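Local atomic coordinates of ficolin-3 (PDB entry 2J5Z), a protein that probably acts as an innate immune lectin, recognising sugars such as galactose on target surfaces through its fibrinogen-like domain. Residues S70-G75 / E82-N87; D143-H148 / Y181-N186; P152-D157 / W175-C180. All coordinates share one frame; numbering follows the deposited sequence.

Contact 1 of 3, residues S70-G75 / E82-N87; sequences SSYRAG and EFWLGN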
loop_
_atom_site.group_PDB
_atom_site.type_symbol
_atom_site.label_atom_id
_atom_site.label_comp_id
_atom_site.label_asym_id
_atom_site.label_seq_id
_atom_site.Cartn_x
_atom_site.Cartn_y
_atom_site.Cartn_z
ATOM N N SER A 70 -6.905 0.260 25.644
ATOM C CA SER A 70 -6.872 1.557 24.959
ATOM C C SER A 70 -6.487 1.408 23.502
ATOM O O SER A 70 -7.012 2.113 22.632
ATOM C CB SER A 70 -5.927 2.537 25.664
ATOM O OG SER A 70 -4.603 2.025 25.697
ATOM N N SER A 71 -5.564 0.489 23.244
ATOM C CA SER A 71 -5.147 0.143 21.889
ATOM C C SER A 71 -6.299 -0.465 21.090
ATOM O O SER A 71 -6.554 -0.069 19.957
ATOM C CB SER A 71 -3.974 -0.834 21.934
ATOM O OG SER A 71 -2.783 -0.176 22.335
ATOM N N TYR A 72 -7.007 -1.420 21.686
ATOM C CA TYR A 72 -8.162 -1.988 21.006
ATOM C C TYR A 72 -9.263 -0.961 20.825
ATOM O O TYR A 72 -10.004 -1.008 19.842
ATOM C CB TYR A 72 -8.665 -3.264 21.704
ATOM C CG TYR A 72 -7.943 -4.450 21.153
ATOM C CD1 TYR A 72 -8.324 -5.008 19.932
ATOM C CD2 TYR A 72 -6.800 -4.948 21.780
ATOM C CE1 TYR A 72 -7.637 -6.066 19.388
ATOM C CE2 TYR A 72 -6.092 -6.017 21.240
ATOM C CZ TYR A 72 -6.519 -6.559 20.024
ATOM O OH TYR A 72 -5.867 -7.622 19.441
ATOM N N ARG A 73 -9.373 -0.022 21.761
ATOM C CA ARG A 73 -10.421 0.990 21.677
ATOM C C ARG A 73 -10.210 1.926 20.488
ATOM O O ARG A 73 -11.143 2.240 19.757
ATOM C CB ARG A 73 -10.489 1.815 22.976
ATOM C CG ARG A 73 -11.441 3.010 22.908
ATOM C CD ARG A 73 -11.500 3.759 24.269
ATOM N NE ARG A 73 -10.203 4.378 24.541
ATOM C CZ ARG A 73 -9.598 4.405 25.729
ATOM N NH1 ARG A 73 -10.147 3.807 26.789
ATOM N NH2 ARG A 73 -8.411 5.009 25.841
ATOM N N ALA A 74 -8.967 2.369 20.320
ATOM C CA ALA A 74 -8.604 3.386 19.340
ATOM C C ALA A 74 -8.251 2.794 17.980
ATOM O O ALA A 74 -8.283 3.490 16.968
ATOM C CB ALA A 74 -7.409 4.179 19.871
ATOM N N GLY A 75 -7.887 1.521 17.969
ATOM C CA GLY A 75 -7.397 0.867 16.755
ATOM C C GLY A 75 -5.876 0.893 16.670
ATOM O O GLY A 75 -5.231 1.741 17.298
ATOM N N GLU A 82 -1.487 -5.635 8.519
ATOM C CA GLU A 82 -2.405 -6.110 9.550
ATOM C C GLU A 82 -2.917 -4.967 10.417
ATOM O O GLU A 82 -2.165 -4.043 10.730
ATOM C CB GLU A 82 -1.693 -7.142 10.409
ATOM C CG GLU A 82 -1.111 -8.293 9.601
ATOM C CD GLU A 82 -0.499 -9.353 10.489
ATOM O OE1 GLU A 82 0.189 -8.989 11.462
ATOM O OE2 GLU A 82 -0.737 -10.547 10.233
ATOM N N PHE A 83 -4.198 -5.026 10.795
ATOM C CA PHE A 83 -4.760 -3.986 11.654
ATOM C C PHE A 83 -6.037 -4.407 12.370
ATOM O O PHE A 83 -6.662 -5.415 12.024
ATOM C CB PHE A 83 -5.063 -2.719 10.841
ATOM C CG PHE A 83 -6.038 -2.943 9.728
ATOM C CD1 PHE A 83 -7.407 -2.869 9.961
ATOM C CD2 PHE A 83 -5.587 -3.228 8.441
ATOM C CE1 PHE A 83 -8.300 -3.082 8.933
ATOM C CE2 PHE A 83 -6.470 -3.429 7.413
ATOM C CZ PHE A 83 -7.826 -3.371 7.646
ATOM N N TRP A 84 -6.386 -3.619 13.387
ATOM C CA TRP A 84 -7.702 -3.655 14.032
ATOM C C TRP A 84 -8.230 -2.220 13.967
ATOM O O TRP A 84 -7.581 -1.297 14.462
ATOM C CB TRP A 84 -7.561 -4.114 15.492
ATOM C CG TRP A 84 -8.852 -4.080 16.255
ATOM C CD1 TRP A 84 -9.284 -3.101 17.112
ATOM C CD2 TRP A 84 -9.886 -5.070 16.214
ATOM N NE1 TRP A 84 -10.529 -3.436 17.616
ATOM C CE2 TRP A 84 -10.911 -4.643 17.086
ATOM C CE3 TRP A 84 -10.031 -6.290 15.541
ATOM C CZ2 TRP A 84 -12.083 -5.388 17.290
ATOM C CZ3 TRP A 84 -11.195 -7.034 15.749
ATOM C CH2 TRP A 84 -12.199 -6.581 16.611
ATOM N N LEU A 85 -9.405 -2.008 13.373
ATOM C CA LEU A 85 -9.877 -0.650 13.099
ATOM C C LEU A 85 -10.121 0.156 14.379
ATOM O O LEU A 85 -9.947 1.380 14.392
ATOM C CB LEU A 85 -11.178 -0.694 12.285
ATOM C CG LEU A 85 -11.723 0.649 11.807
ATOM C CD1 LEU A 85 -10.772 1.336 10.833
ATOM C CD2 LEU A 85 -13.096 0.416 11.143
ATOM N N GLY A 86 -10.530 -0.541 15.439
ATOM C CA GLY A 86 -10.798 0.083 16.736
ATOM C C GLY A 86 -12.233 -0.075 17.207
ATOM O O GLY A 86 -13.171 0.139 16.453
ATOM N N ASN A 87 -12.399 -0.437 18.470
ATOM C CA ASN A 87 -13.729 -0.697 19.006
ATOM C C ASN A 87 -14.626 0.528 19.019
ATOM O O ASN A 87 -15.824 0.430 18.735
ATOM C CB ASN A 87 -13.621 -1.282 20.414
ATOM C CG ASN A 87 -13.022 -2.670 20.422
ATOM O OD1 ASN A 87 -12.981 -3.348 19.398
ATOM N ND2 ASN A 87 -12.552 -3.100 21.582
#

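Contact 2 of 3, residues D143-H148 / Y181-N186; sequences DSLSLH and YRSNLN. With GAL (beta-D-galactopyranose), chain E.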
loop_
_atom_site.group_PDB
_atom_site.type_symbol
_atom_site.label_atom_id
_atom_site.label_comp_id
_atom_site.label_asym_id
_atom_site.label_seq_id
_atom_site.Cartn_x
_atom_site.Cartn_y
_atom_site.Cartn_z
ATOM N N ASP A 143 -20.036 -22.070 12.297
ATOM C CA ASP A 143 -20.267 -20.994 13.257
ATOM C C ASP A 143 -19.390 -21.158 14.494
ATOM O O ASP A 143 -19.530 -22.124 15.255
ATOM C CB ASP A 143 -21.754 -20.957 13.631
ATOM C CG ASP A 143 -22.086 -19.863 14.626
ATOM O OD1 ASP A 143 -21.218 -19.003 14.906
ATOM O OD2 ASP A 143 -23.228 -19.878 15.129
ATOM N N SER A 144 -18.479 -20.204 14.700
ATOM C CA SER A 144 -17.666 -20.182 15.915
ATOM C C SER A 144 -17.704 -18.829 16.636
ATOM O O SER A 144 -16.838 -18.543 17.460
ATOM C CB SER A 144 -16.210 -20.546 15.600
ATOM O OG SER A 144 -16.082 -21.927 15.289
ATOM N N LEU A 145 -18.696 -18.006 16.316
ATOM C CA LEU A 145 -18.798 -16.687 16.920
ATOM C C LEU A 145 -20.080 -16.495 17.740
ATOM O O LEU A 145 -20.139 -15.597 18.568
ATOM C CB LEU A 145 -18.678 -15.594 15.851
ATOM C CG LEU A 145 -18.299 -14.175 16.311
ATOM C CD1 LEU A 145 -16.968 -14.168 17.051
ATOM C CD2 LEU A 145 -18.246 -13.225 15.127
ATOM N N SER A 146 -21.080 -17.355 17.555
ATOM C CA SER A 146 -22.356 -17.171 18.259
ATOM C C SER A 146 -22.194 -17.239 19.764
ATOM O O SER A 146 -22.834 -16.479 20.493
ATOM C CB SER A 146 -23.402 -18.193 17.806
ATOM O OG SER A 146 -23.798 -17.942 16.478
ATOM N N LEU A 147 -21.339 -18.146 20.228
ATOM C CA LEU A 147 -21.031 -18.266 21.659
ATOM C C LEU A 147 -20.615 -16.916 22.240
ATOM O O LEU A 147 -20.902 -16.597 23.391
ATOM C CB LEU A 147 -19.907 -19.298 21.894
ATOM C CG LEU A 147 -19.202 -19.230 23.260
ATOM C CD1 LEU A 147 -20.124 -19.662 24.405
ATOM C CD2 LEU A 147 -17.886 -20.013 23.311
ATOM N N HIS A 148 -19.945 -16.116 21.421
ATOM C CA HIS A 148 -19.374 -14.871 21.884
ATOM C C HIS A 148 -20.357 -13.715 21.875
ATOM O O HIS A 148 -20.096 -12.669 22.467
ATOM C CB HIS A 148 -18.113 -14.561 21.082
ATOM C CG HIS A 148 -16.998 -15.503 21.396
ATOM N ND1 HIS A 148 -16.673 -16.567 20.588
ATOM C CD2 HIS A 148 -16.187 -15.582 22.471
ATOM C CE1 HIS A 148 -15.681 -17.247 21.139
ATOM N NE2 HIS A 148 -15.370 -16.670 22.282
ATOM N N TYR A 181 -12.902 -19.516 24.548
ATOM C CA TYR A 181 -13.309 -19.217 23.168
ATOM C C TYR A 181 -13.658 -20.372 22.217
ATOM O O TYR A 181 -13.199 -21.509 22.380
ATOM C CB TYR A 181 -12.250 -18.329 22.485
ATOM C CG TYR A 181 -10.948 -19.020 22.086
ATOM C CD1 TYR A 181 -10.857 -19.751 20.906
ATOM C CD2 TYR A 181 -9.803 -18.889 22.862
ATOM C CE1 TYR A 181 -9.668 -20.360 20.519
ATOM C CE2 TYR A 181 -8.600 -19.493 22.481
ATOM C CZ TYR A 181 -8.544 -20.228 21.313
ATOM O OH TYR A 181 -7.369 -20.828 20.914
ATOM N N ARG A 182 -14.474 -20.050 21.213
ATOM C CA ARG A 182 -14.619 -20.870 20.011
ATOM C C ARG A 182 -13.884 -20.197 18.855
ATOM O O ARG A 182 -13.562 -20.845 17.863
ATOM C CB ARG A 182 -16.092 -21.031 19.620
ATOM C CG ARG A 182 -17.008 -21.545 20.724
ATOM C CD ARG A 182 -17.556 -22.924 20.432
ATOM N NE ARG A 182 -18.054 -23.055 19.066
ATOM C CZ ARG A 182 -17.938 -24.167 18.348
ATOM N NH1 ARG A 182 -17.349 -25.238 18.872
ATOM N NH2 ARG A 182 -18.405 -24.215 17.115
ATOM N N SER A 183 -13.649 -18.887 18.969
ATOM C CA SER A 183 -12.841 -18.149 17.975
ATOM C C SER A 183 -11.881 -17.177 18.664
ATOM O O SER A 183 -12.160 -16.664 19.743
ATOM C CB SER A 183 -13.726 -17.399 16.972
ATOM O OG SER A 183 -14.678 -16.585 17.644
ATOM N N ASN A 184 -10.758 -16.903 18.015
ATOM C CA ASN A 184 -9.682 -16.150 18.643
ATOM C C ASN A 184 -8.836 -15.488 17.557
ATOM O O ASN A 184 -7.613 -15.676 17.499
ATOM C CB ASN A 184 -8.811 -17.119 19.455
ATOM C CG ASN A 184 -7.805 -16.422 20.328
ATOM O OD1 ASN A 184 -8.117 -15.415 20.996
ATOM N ND2 ASN A 184 -6.577 -16.977 20.374
ATOM N N LEU A 185 -9.483 -14.721 16.691
ATOM C CA LEU A 185 -8.842 -14.228 15.473
ATOM C C LEU A 185 -7.832 -13.106 15.696
ATOM O O LEU A 185 -7.105 -12.751 14.777
ATOM C CB LEU A 185 -9.881 -13.798 14.432
ATOM C CG LEU A 185 -10.860 -14.886 13.968
ATOM C CD1 LEU A 185 -11.810 -14.314 12.923
ATOM C CD2 LEU A 185 -10.154 -16.164 13.439
ATOM N N ASN A 186 -7.805 -12.556 16.907
ATOM C CA ASN A 186 -6.808 -11.552 17.287
ATOM C C ASN A 186 -5.726 -12.230 18.115
ATOM O O ASN A 186 -5.006 -11.581 18.882
ATOM C CB ASN A 186 -7.438 -10.413 18.089
ATOM C CG ASN A 186 -8.366 -9.548 17.262
ATOM O OD1 ASN A 186 -8.237 -9.473 16.039
ATOM N ND2 ASN A 186 -9.302 -8.868 17.930
HETATM C C1 GAL E . -11.949 -23.010 25.586
HETATM C C2 GAL E . -11.556 -22.858 24.125
HETATM C C3 GAL E . -10.069 -23.125 23.931
HETATM C C4 GAL E . -9.191 -22.524 25.030
HETATM C C5 GAL E . -9.818 -22.607 26.413
HETATM C C6 GAL E . -9.004 -21.806 27.423
HETATM O O1 GAL E . -13.342 -22.726 25.766
HETATM O O2 GAL E . -12.309 -23.777 23.320
HETATM O O3 GAL E . -9.674 -22.585 22.669
HETATM O O4 GAL E . -8.914 -21.153 24.731
HETATM O O5 GAL E . -11.147 -22.101 26.330
HETATM O O6 GAL E . -8.840 -22.573 28.622
#

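Contact 3 of 3, residues P152-D157 / W175-C180; sequences PFTTYD and WWYASC. With GAL (beta-D-galactopyranose), chain E.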
loop_
_atom_site.group_PDB
_atom_site.type_symbol
_atom_site.label_atom_id
_atom_site.label_comp_id
_atom_site.label_asym_id
_atom_site.label_seq_id
_atom_site.Cartn_x
_atom_site.Cartn_y
_atom_site.Cartn_z
ATOM N N PRO A 152 -18.831 -9.163 26.815
ATOM C CA PRO A 152 -17.988 -7.974 26.754
ATOM C C PRO A 152 -16.638 -8.312 26.137
ATOM O O PRO A 152 -16.242 -9.468 26.109
ATOM C CB PRO A 152 -17.807 -7.602 28.231
ATOM C CG PRO A 152 -17.887 -8.929 28.942
ATOM C CD PRO A 152 -18.969 -9.672 28.196
ATOM N N PHE A 153 -15.953 -7.300 25.625
ATOM C CA PHE A 153 -14.596 -7.473 25.134
ATOM C C PHE A 153 -13.669 -7.496 26.348
ATOM O O PHE A 153 -13.895 -6.742 27.313
ATOM C CB PHE A 153 -14.269 -6.276 24.230
ATOM C CG PHE A 153 -13.143 -6.517 23.264
ATOM C CD1 PHE A 153 -13.342 -7.281 22.126
ATOM C CD2 PHE A 153 -11.897 -5.926 23.467
ATOM C CE1 PHE A 153 -12.324 -7.481 21.212
ATOM C CE2 PHE A 153 -10.862 -6.124 22.555
ATOM C CZ PHE A 153 -11.073 -6.901 21.426
ATOM N N THR A 154 -12.648 -8.358 26.324
ATOM C CA THR A 154 -11.580 -8.317 27.349
ATOM C C THR A 154 -10.185 -8.303 26.744
ATOM O O THR A 154 -9.914 -8.932 25.707
ATOM C CB THR A 154 -11.680 -9.380 28.525
ATOM O OG1 THR A 154 -10.678 -10.410 28.421
ATOM C CG2 THR A 154 -13.036 -9.950 28.647
ATOM N N THR A 155 -9.330 -7.519 27.389
ATOM C CA THR A 155 -7.922 -7.427 27.046
ATOM C C THR A 155 -7.116 -7.803 28.293
ATOM O O THR A 155 -7.681 -8.028 29.361
ATOM C CB THR A 155 -7.550 -5.997 26.616
ATOM O OG1 THR A 155 -7.914 -5.072 27.646
ATOM C CG2 THR A 155 -8.302 -5.608 25.333
ATOM N N TYR A 156 -5.797 -7.856 28.170
ATOM C CA TYR A 156 -4.993 -8.280 29.307
ATOM C C TYR A 156 -5.113 -7.339 30.514
ATOM O O TYR A 156 -4.935 -7.764 31.660
ATOM C CB TYR A 156 -3.530 -8.520 28.892
ATOM C CG TYR A 156 -2.786 -7.283 28.442
ATOM C CD1 TYR A 156 -2.438 -6.294 29.347
ATOM C CD2 TYR A 156 -2.411 -7.121 27.115
ATOM C CE1 TYR A 156 -1.757 -5.166 28.942
ATOM C CE2 TYR A 156 -1.725 -5.995 26.700
ATOM C CZ TYR A 156 -1.403 -5.024 27.615
ATOM O OH TYR A 156 -0.720 -3.900 27.212
ATOM N N ASP A 157 -5.458 -6.076 30.271
ATOM C CA ASP A 157 -5.606 -5.105 31.348
ATOM C C ASP A 157 -7.062 -4.727 31.602
ATOM O O ASP A 157 -7.353 -3.725 32.259
ATOM C CB ASP A 157 -4.781 -3.848 31.052
ATOM C CG ASP A 157 -5.254 -3.114 29.808
ATOM O OD1 ASP A 157 -5.706 -3.788 28.856
ATOM O OD2 ASP A 157 -5.178 -1.864 29.795
ATOM N N TRP A 175 -10.617 -10.393 22.805
ATOM C CA TRP A 175 -11.828 -10.898 22.156
ATOM C C TRP A 175 -12.954 -10.807 23.156
ATOM O O TRP A 175 -12.743 -10.446 24.312
ATOM C CB TRP A 175 -11.640 -12.371 21.795
ATOM C CG TRP A 175 -12.450 -12.958 20.653
ATOM C CD1 TRP A 175 -13.377 -13.982 20.733
ATOM C CD2 TRP A 175 -12.341 -12.632 19.266
ATOM N NE1 TRP A 175 -13.852 -14.287 19.485
ATOM C CE2 TRP A 175 -13.238 -13.477 18.564
ATOM C CE3 TRP A 175 -11.577 -11.703 18.544
ATOM C CZ2 TRP A 175 -13.390 -13.422 17.170
ATOM C CZ3 TRP A 175 -11.725 -11.647 17.166
ATOM C CH2 TRP A 175 -12.635 -12.494 16.492
ATOM N N TRP A 176 -14.146 -11.175 22.706
ATOM C CA TRP A 176 -15.296 -11.222 23.581
ATOM C C TRP A 176 -15.285 -12.577 24.276
ATOM O O TRP A 176 -16.185 -13.396 24.072
ATOM C CB TRP A 176 -16.574 -11.016 22.766
ATOM C CG TRP A 176 -16.551 -9.736 21.961
ATOM C CD1 TRP A 176 -16.936 -8.484 22.387
ATOM C CD2 TRP A 176 -16.101 -9.577 20.606
ATOM N NE1 TRP A 176 -16.756 -7.564 21.372
ATOM C CE2 TRP A 176 -16.245 -8.210 20.271
ATOM C CE3 TRP A 176 -15.584 -10.461 19.641
ATOM C CZ2 TRP A 176 -15.887 -7.701 19.018
ATOM C CZ3 TRP A 176 -15.247 -9.958 18.385
ATOM C CH2 TRP A 176 -15.396 -8.585 18.086
ATOM N N TYR A 177 -14.260 -12.799 25.104
ATOM C CA TYR A 177 -14.027 -14.121 25.705
ATOM C C TYR A 177 -15.133 -14.582 26.655
ATOM O O TYR A 177 -15.733 -13.788 27.380
ATOM C CB TYR A 177 -12.682 -14.166 26.449
ATOM C CG TYR A 177 -11.484 -14.049 25.544
ATOM C CD1 TYR A 177 -11.246 -14.991 24.546
ATOM C CD2 TYR A 177 -10.597 -12.992 25.679
ATOM C CE1 TYR A 177 -10.147 -14.880 23.697
ATOM C CE2 TYR A 177 -9.502 -12.877 24.843
ATOM C CZ TYR A 177 -9.277 -13.823 23.863
ATOM O OH TYR A 177 -8.195 -13.704 23.018
ATOM N N ALA A 178 -15.356 -15.887 26.648
ATOM C CA ALA A 178 -16.178 -16.548 27.653
ATOM C C ALA A 178 -15.202 -17.251 28.609
ATOM O O ALA A 178 -14.632 -16.613 29.497
ATOM C CB ALA A 178 -17.111 -17.538 26.973
ATOM N N SER A 179 -14.986 -18.551 28.422
ATOM C CA SER A 179 -13.972 -19.264 29.203
ATOM C C SER A 179 -13.369 -20.476 28.472
ATOM O O SER A 179 -13.531 -21.624 28.906
ATOM C CB SER A 179 -14.520 -19.648 30.586
ATOM O OG SER A 179 -15.808 -20.230 30.484
ATOM N N CYS A 180 -12.654 -20.231 27.371
ATOM C CA CYS A 180 -12.420 -18.881 26.871
ATOM C C CYS A 180 -13.025 -18.586 25.495
ATOM O O CYS A 180 -13.592 -17.507 25.298
ATOM C CB CYS A 180 -10.923 -18.574 26.861
ATOM S SG CYS A 180 -10.242 -18.383 28.506
HETATM C C1 GAL E . -11.949 -23.010 25.586
HETATM C C2 GAL E . -11.556 -22.858 24.125
HETATM C C3 GAL E . -10.069 -23.125 23.931
HETATM C C4 GAL E . -9.191 -22.524 25.030
HETATM C C5 GAL E . -9.818 -22.607 26.413
HETATM C C6 GAL E . -9.004 -21.806 27.423
HETATM O O1 GAL E . -13.342 -22.726 25.766
HETATM O O2 GAL E . -12.309 -23.777 23.320
HETATM O O3 GAL E . -9.674 -22.585 22.669
HETATM O O4 GAL E . -8.914 -21.153 24.731
HETATM O O5 GAL E . -11.147 -22.101 26.330
HETATM O O6 GAL E . -8.840 -22.573 28.622
#

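Contact 1 of 3, residues S70-G75 / E82-N87
Trp84 meets Tyr72 in a T-shaped stack, with an edge of the tyrosine ring pointing at the face of the indole. The Tyr72 ring and the five-membered ring of Trp84 have centroids 4.8 Å apart, and their planes stand at 64°. The closest carbons are Tyr72 CD1 and Trp84 CD1, at 3.5 Å. CG of Trp84 lies anti to the backbone N (chi1 176°), which brings the indole against the Tyr72 carbonyl near the end of helix 69-74. There Trp84 NE1 makes a weak, bent bond to Tyr72 O at 3.3 Å and a second weak one to Asn87 OD1 at 3.0 Å. At Leu85 the backbone does the touching: Leu85 O receives a CA-H...O contact from Gly75 CA. The Leu85 side chain turns the other way, onto strand 52-58. Gly86 packs backbone to backbone on Gly75, their CA atoms 3.5 Å apart. Both glycines have positive phi. Gly86 is also the N-cap residue of helix 87-94. Asn87 N donates to Tyr72 O at 2.8 Å with an N-H...O angle of 166°, in the carbonyl plane. One carbonyl at the C-terminal end of helix 69-74 therefore takes a straight amide bond and a weak indole bond. The start of one helix is thereby tied to the end of another inside the fibrinogen-like domain.

Contact 2 of 3, residues D143-H148 / Y181-N186
Two hydrogen bonds join Arg182 and Ser183 to the loop at Asp143 and Ser144, and both use backbone carbonyls as acceptors. Arg182 NH2 reaches Asp143 O at 3.0 Å with an N-H...O angle of 158°. The carbonyl lies close to the guanidinium plane, at its edge. The arginine chain bends at chi2 and chi3 to bring the group there. Ser183 OG donates to Ser144 O at 2.9 Å, from above the carbonyl plane. Its chi1 of 52° sets OG between the backbone N and the carbonyl carbon, facing Ser144. Ser183 OG also has a weak bond from Trp175 NE1.

Bonds inside 143-148 shape the acceptor loop. Asp143 OD1 accepts from Leu145 N at 3.1 Å, an Asx turn, and also from Ser146 N, three residues on. Tyr117 OH is a further partner of OD1.

Packing adds to the polar grip. The His148 imidazole sets its edge against the backbone of Tyr181 and Arg182, and Leu145 CD1 lies 3.4 Å from Ser183 OG. His148 and Tyr181 run side by side, pointing the same way.

Tyr181 is one of the residues of the galactose pocket. Galactose O3 sits over one face of its ring, and CB of Asn184 covers the opposite face, 3.4 Å above the plane. Tyr181 OH is held by Asp202. Tyr181 N makes a weak bond to galactose O1 at 3.5 Å.

Both segments are loops, flanked by the sheet and by helix 167-171. Leu145 packs on strand 101-106, Leu185 touches strands 101-106 and 215-220, and Tyr181 and Asn184 rest on Val171 of the helix.

Contact 3 of 3, residues P152-D157 / W175-C180
Thr154 and Trp175 form a single antiparallel bridge, a hydrogen-bonded pair with CA atoms 5.8 Å apart. Thr154 N gives Trp175 O a nearly straight bond of 2.9 Å. The return bond, Trp175 N to Thr154 O, is weak at 3.3 Å. Beyond the bridge Trp176 centres an inverse gamma turn, and its CA makes a CA-H...O contact of 3.2 Å with Pro152 O.

The main side-chain pair is Phe153 with Trp176. Phe153 points a ring edge at the indole face in a T-shaped stack, with planes at 73°. Its CD1 comes 3.6 Å from Trp176 CE2. With chi1 at -159° the phenyl swings out beside its own carbonyl carbon, which also lays one ring face over Trp175 N. Trp176 NE1 is hydrogen-bonded to Tyr129 O. Thr154 OG1 lies at the edge of the Tyr177 ring, 3.8 Å from CD2.

The peptide bond between Ser179 and Cys180 is cis. Cys180 N donates a hydrogen bond to galactose O5 at 2.6 Å, and Cys180 SG is in a disulfide with Cys167. Thr154 OG1 is buried with no polar partner in the model. The contact thus relies on backbone bonds and aromatic packing to join two loops, one of which runs on into the galactose pocket.

In the fold
Contact 1 comes first along the chain. Contact 2 opens next, and contact 3 is nested inside the loop it closes. The centres of contacts 2 and 3 are about 11 Å apart, and both reach the same galactose. They join through Asn184 and Tyr177, a probable hydrogen bond. The centre of contact 1 lies about 15 Å from that of contact 3 and about 18 Å from that of contact 2, across the centre of the chain from the latter. Tyr72 and Asn87 pack on Phe153, and Trp84 meets Asn186. Side-chain packing thus connects helix 69-74 and strand 83-84 with the loops that carry the sugar site, within one fibrinogen-like domain.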